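Local coordinates for protein choline dehydrogenase and related flavoproteins (Aspergillus oryzae, PDB 3Q9T) that oxidises formate as a formate oxidase of the glucose-methanol-choline oxidoreductase family, carrying 8-formyl-FAD at its catalytic site, at residues 423-433 against 445-456. Sequence-based numbering, arbitrary orientation. Where two conformers were deposited one is given.
Sequences LVRPISDPGEV and NINLNFFANDLD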
loop_
_atom_site.group_PDB
_atom_site.type_symbol
_atom_site.label_atom_id
_atom_site.label_comp_id
_atom_site.label_asym_id
_atom_site.label_seq_id
_atom_site.Cartn_x
_atom_site.Cartn_y
_atom_site.Cartn_z
ATOM N N LEU A 423 -0.819 20.196 3.418
ATOM C CA LEU A 423 -2.090 20.832 3.007
ATOM C C LEU A 423 -2.935 20.955 4.271
ATOM O O LEU A 423 -3.414 19.963 4.849
ATOM C CB LEU A 423 -2.817 19.979 1.982
ATOM C CG LEU A 423 -3.821 20.523 0.966
ATOM C CD1 LEU A 423 -4.928 19.488 0.787
ATOM C CD2 LEU A 423 -4.402 21.886 1.327
ATOM N N VAL A 424 -3.103 22.185 4.711
ATOM C CA VAL A 424 -3.562 22.445 6.057
ATOM C C VAL A 424 -5.090 22.663 6.064
ATOM O O VAL A 424 -5.771 22.465 7.077
ATOM C CB VAL A 424 -2.718 23.638 6.576
ATOM C CG1 VAL A 424 -3.569 24.787 6.990
ATOM C CG2 VAL A 424 -1.705 23.177 7.628
ATOM N N ARG A 425 -5.626 23.009 4.897
ATOM C CA ARG A 425 -7.065 23.190 4.700
ATOM C C ARG A 425 -7.581 22.321 3.549
ATOM O O ARG A 425 -7.997 22.848 2.519
ATOM C CB ARG A 425 -7.357 24.658 4.393
ATOM C CG ARG A 425 -7.159 25.575 5.605
ATOM C CD ARG A 425 -8.468 25.836 6.311
ATOM N NE ARG A 425 -9.130 24.599 6.714
ATOM C CZ ARG A 425 -8.960 23.991 7.887
ATOM N NH1 ARG A 425 -8.133 24.473 8.810
ATOM N NH2 ARG A 425 -9.614 22.877 8.135
ATOM N N PRO A 426 -7.556 20.985 3.718
ATOM C CA PRO A 426 -8.020 20.115 2.634
ATOM C C PRO A 426 -9.541 20.149 2.594
ATOM O O PRO A 426 -10.141 20.593 3.554
ATOM C CB PRO A 426 -7.530 18.732 3.075
ATOM C CG PRO A 426 -7.559 18.811 4.571
ATOM C CD PRO A 426 -7.165 20.213 4.915
ATOM N N ILE A 427 -10.151 19.705 1.508
ATOM C CA ILE A 427 -11.605 19.636 1.475
ATOM C C ILE A 427 -12.116 18.230 1.200
ATOM O O ILE A 427 -13.322 18.034 1.053
ATOM C CB ILE A 427 -12.176 20.554 0.403
ATOM C CG1 ILE A 427 -11.568 20.182 -0.955
ATOM C CG2 ILE A 427 -11.950 22.015 0.798
ATOM C CD1 ILE A 427 -12.325 20.733 -2.154
ATOM N N SER A 428 -11.213 17.257 1.107
ATOM C CA SER A 428 -11.643 15.864 1.002
ATOM C C SER A 428 -12.510 15.480 2.202
ATOM O O SER A 428 -12.275 15.952 3.318
ATOM C CB SER A 428 -10.438 14.923 0.908
ATOM O OG SER A 428 -9.809 15.048 -0.349
ATOM N N ASP A 429 -13.528 14.651 1.967
ATOM C CA ASP A 429 -14.329 14.094 3.051
ATOM C C ASP A 429 -13.418 13.376 4.043
ATOM O O ASP A 429 -12.334 12.945 3.678
ATOM C CB ASP A 429 -15.359 13.098 2.508
ATOM C CG ASP A 429 -16.549 13.783 1.840
ATOM O OD1 ASP A 429 -16.765 14.986 2.079
ATOM O OD2 ASP A 429 -17.263 13.114 1.071
ATOM N N PRO A 430 -13.869 13.244 5.295
ATOM C CA PRO A 430 -13.140 12.532 6.347
ATOM C C PRO A 430 -13.066 11.037 6.084
ATOM O O PRO A 430 -13.878 10.498 5.338
ATOM C CB PRO A 430 -13.988 12.780 7.596
ATOM C CG PRO A 430 -15.337 13.137 7.089
ATOM C CD PRO A 430 -15.117 13.847 5.792
ATOM N N GLY A 431 -12.090 10.380 6.697
ATOM C CA GLY A 431 -12.030 8.935 6.682
ATOM C C GLY A 431 -12.801 8.393 7.873
ATOM O O GLY A 431 -13.721 9.027 8.390
ATOM N N GLU A 432 -12.413 7.214 8.326
ATOM C CA GLU A 432 -13.077 6.605 9.469
ATOM C C GLU A 432 -12.149 5.674 10.241
ATOM O O GLU A 432 -11.151 5.153 9.712
ATOM C CB GLU A 432 -14.335 5.843 9.014
ATOM C CG GLU A 432 -14.082 4.836 7.875
ATOM C CD GLU A 432 -15.317 4.010 7.547
ATOM O OE1 GLU A 432 -15.248 3.201 6.591
ATOM O OE2 GLU A 432 -16.353 4.154 8.247
ATOM N N VAL A 433 -12.477 5.483 11.510
ATOM C CA VAL A 433 -11.877 4.425 12.302
ATOM C C VAL A 433 -12.941 3.367 12.566
ATOM O O VAL A 433 -14.003 3.665 13.103
ATOM C CB VAL A 433 -11.360 4.957 13.634
ATOM C CG1 VAL A 433 -10.992 3.811 14.557
ATOM C CG2 VAL A 433 -10.180 5.863 13.393
ATOM N N ASN A 445 -9.195 -0.494 12.562
ATOM C CA ASN A 445 -8.888 -0.223 11.167
ATOM C C ASN A 445 -8.977 1.276 10.903
ATOM O O ASN A 445 -9.861 1.959 11.425
ATOM C CB ASN A 445 -9.795 -1.025 10.237
ATOM C CG ASN A 445 -9.376 -2.480 10.138
ATOM O OD1 ASN A 445 -8.201 -2.814 10.306
ATOM N ND2 ASN A 445 -10.335 -3.354 9.878
ATOM N N ILE A 446 -8.037 1.783 10.115
ATOM C CA ILE A 446 -7.867 3.220 9.964
ATOM C C ILE A 446 -7.735 3.595 8.496
ATOM O O ILE A 446 -6.793 3.182 7.818
ATOM C CB ILE A 446 -6.605 3.732 10.744
ATOM C CG1 ILE A 446 -6.607 3.214 12.195
ATOM C CG2 ILE A 446 -6.513 5.259 10.686
ATOM C CD1 ILE A 446 -5.405 3.651 13.037
ATOM N N ASN A 447 -8.696 4.374 8.017
ATOM C CA ASN A 447 -8.644 4.956 6.687
ATOM C C ASN A 447 -8.663 6.489 6.762
ATOM O O ASN A 447 -9.621 7.068 7.281
ATOM C CB ASN A 447 -9.814 4.459 5.851
ATOM C CG ASN A 447 -9.879 5.132 4.505
ATOM O OD1 ASN A 447 -8.877 5.623 4.006
ATOM N ND2 ASN A 447 -11.071 5.191 3.924
ATOM N N LEU A 448 -7.597 7.136 6.276
ATOM C CA LEU A 448 -7.470 8.599 6.351
ATOM C C LEU A 448 -8.134 9.303 5.176
ATOM O O LEU A 448 -8.379 10.501 5.217
ATOM C CB LEU A 448 -5.991 9.016 6.403
ATOM C CG LEU A 448 -5.222 8.657 7.672
ATOM C CD1 LEU A 448 -3.741 8.943 7.524
ATOM C CD2 LEU A 448 -5.815 9.428 8.840
ATOM N N ASN A 449 -8.362 8.555 4.104
ATOM C CA ASN A 449 -9.099 9.058 2.962
ATOM C C ASN A 449 -8.503 10.342 2.382
ATOM O O ASN A 449 -9.230 11.244 1.967
ATOM C CB ASN A 449 -10.571 9.249 3.326
ATOM C CG ASN A 449 -11.469 9.340 2.101
ATOM O OD1 ASN A 449 -11.241 8.656 1.103
ATOM N ND2 ASN A 449 -12.494 10.193 2.171
ATOM N N PHE A 450 -7.178 10.409 2.354
ATOM C CA PHE A 450 -6.478 11.550 1.789
ATOM C C PHE A 450 -6.810 11.680 0.304
ATOM O O PHE A 450 -6.828 10.680 -0.444
ATOM C CB PHE A 450 -4.958 11.374 1.936
ATOM C CG PHE A 450 -4.415 11.659 3.310
ATOM C CD1 PHE A 450 -5.002 12.620 4.137
ATOM C CD2 PHE A 450 -3.270 11.009 3.754
ATOM C CE1 PHE A 450 -4.477 12.902 5.380
ATOM C CE2 PHE A 450 -2.742 11.276 5.021
ATOM C CZ PHE A 450 -3.338 12.231 5.825
ATOM N N PHE A 451 -7.064 12.910 -0.129
ATOM C CA PHE A 451 -7.220 13.208 -1.548
ATOM C C PHE A 451 -8.470 12.555 -2.191
ATOM O O PHE A 451 -8.511 12.311 -3.396
ATOM C CB PHE A 451 -5.937 12.834 -2.297
ATOM C CG PHE A 451 -4.731 13.619 -1.846
ATOM C CD1 PHE A 451 -4.656 14.995 -2.071
ATOM C CD2 PHE A 451 -3.676 12.997 -1.189
ATOM C CE1 PHE A 451 -3.570 15.723 -1.657
ATOM C CE2 PHE A 451 -2.566 13.731 -0.764
ATOM C CZ PHE A 451 -2.511 15.093 -0.999
ATOM N N ALA A 452 -9.479 12.258 -1.384
ATOM C CA ALA A 452 -10.743 11.768 -1.936
ATOM C C ALA A 452 -11.254 12.758 -2.987
ATOM O O ALA A 452 -11.798 12.361 -4.009
ATOM C CB ALA A 452 -11.774 11.564 -0.837
ATOM N N ASN A 453 -11.062 14.052 -2.732
ATOM C CA ASN A 453 -11.460 15.093 -3.681
ATOM C C ASN A 453 -10.264 15.511 -4.553
ATOM O O ASN A 453 -9.191 15.819 -4.032
ATOM C CB ASN A 453 -12.036 16.301 -2.920
ATOM C CG ASN A 453 -12.672 17.340 -3.838
ATOM O OD1 ASN A 453 -12.154 17.637 -4.918
ATOM N ND2 ASN A 453 -13.798 17.908 -3.402
ATOM N N ASP A 454 -10.441 15.518 -5.873
ATOM C CA ASP A 454 -9.374 15.931 -6.804
ATOM C C ASP A 454 -8.806 17.335 -6.562
ATOM O O ASP A 454 -7.611 17.578 -6.780
ATOM C CB ASP A 454 -9.869 15.836 -8.243
ATOM C CG ASP A 454 -9.888 14.407 -8.773
ATOM O OD1 ASP A 454 -9.601 13.455 -8.008
ATOM O OD2 ASP A 454 -10.203 14.244 -9.969
ATOM N N LEU A 455 -9.651 18.271 -6.136
ATOM C CA LEU A 455 -9.169 19.630 -5.830
ATOM C C LEU A 455 -7.988 19.611 -4.863
ATOM O O LEU A 455 -7.077 20.412 -4.998
ATOM C CB LEU A 455 -10.274 20.497 -5.234
ATOM C CG LEU A 455 -10.977 21.605 -6.014
ATOM C CD1 LEU A 455 -10.953 22.915 -5.193
ATOM C CD2 LEU A 455 -10.428 21.813 -7.431
ATOM N N ASP A 456 -8.012 18.694 -3.892
ATOM C CA ASP A 456 -6.915 18.549 -2.925
ATOM C C ASP A 456 -5.621 18.177 -3.625
ATOM O O ASP A 456 -4.543 18.611 -3.226
ATOM C CB ASP A 456 -7.234 17.488 -1.856
ATOM C CG ASP A 456 -8.012 18.047 -0.665
ATOM O OD1 ASP A 456 -8.301 19.263 -0.644
ATOM O OD2 ASP A 456 -8.332 17.262 0.266
HETATM O O HOH W 1 -14.954 16.894 -0.828
HETATM O O HOH W 2 -9.638 13.338 4.011
#
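Glu432 and Asn447 form an antiparallel hydrogen-bonded pair between strands 431-433 and 445-447, Glu432 N giving to Asn447 O at 3.0 Å and Asn447 N to Glu432 O at 3.1 Å, and beyond the strands the two segments stay together as far as the start of helix 454-473. There Asp456 turns its carboxylate to the loop 426-428. OD1 uses its syn lone pair for Ile427 N at 2.9 Å, while OD2 takes both Ser428 N and, at 2.7 Å, Ser428 OG, the two donors lying on the same face and well above the carboxylate plane. With three bonds, the acid satisfies two backbone amides and a hydroxyl in a buried spot; aspartate suits this place in the first turn of the helix because its short side chain puts both oxygens against the loop amides. Ser428 OG sits beside its own backbone N (chi1 -72°), where it can also accept from Asn453 N at 2.9 Å along an almost straight bond of 172°. Asn453 is the N-cap of this helix, its OD1 receiving Leu455 N. The two strands form a beta hairpin, and strand 302-304 extends it to a three-stranded sheet; Ile446 packs on Phe269 of helix 267-277, which also carries the FAD-binding Glu270. Glycine suits position 431 because a CB there would run into Asn447 O, with which Gly431 CA instead makes a CA-H...O contact at 3.1 Å. Asn449, between strand and helix, sends ND2 over the carbonyl plane of Asp429 O at 3.1 Å. Ile427 lays CD1 across Leu455 CB at 3.7 Å, an apolar cover beside the buried carboxylate.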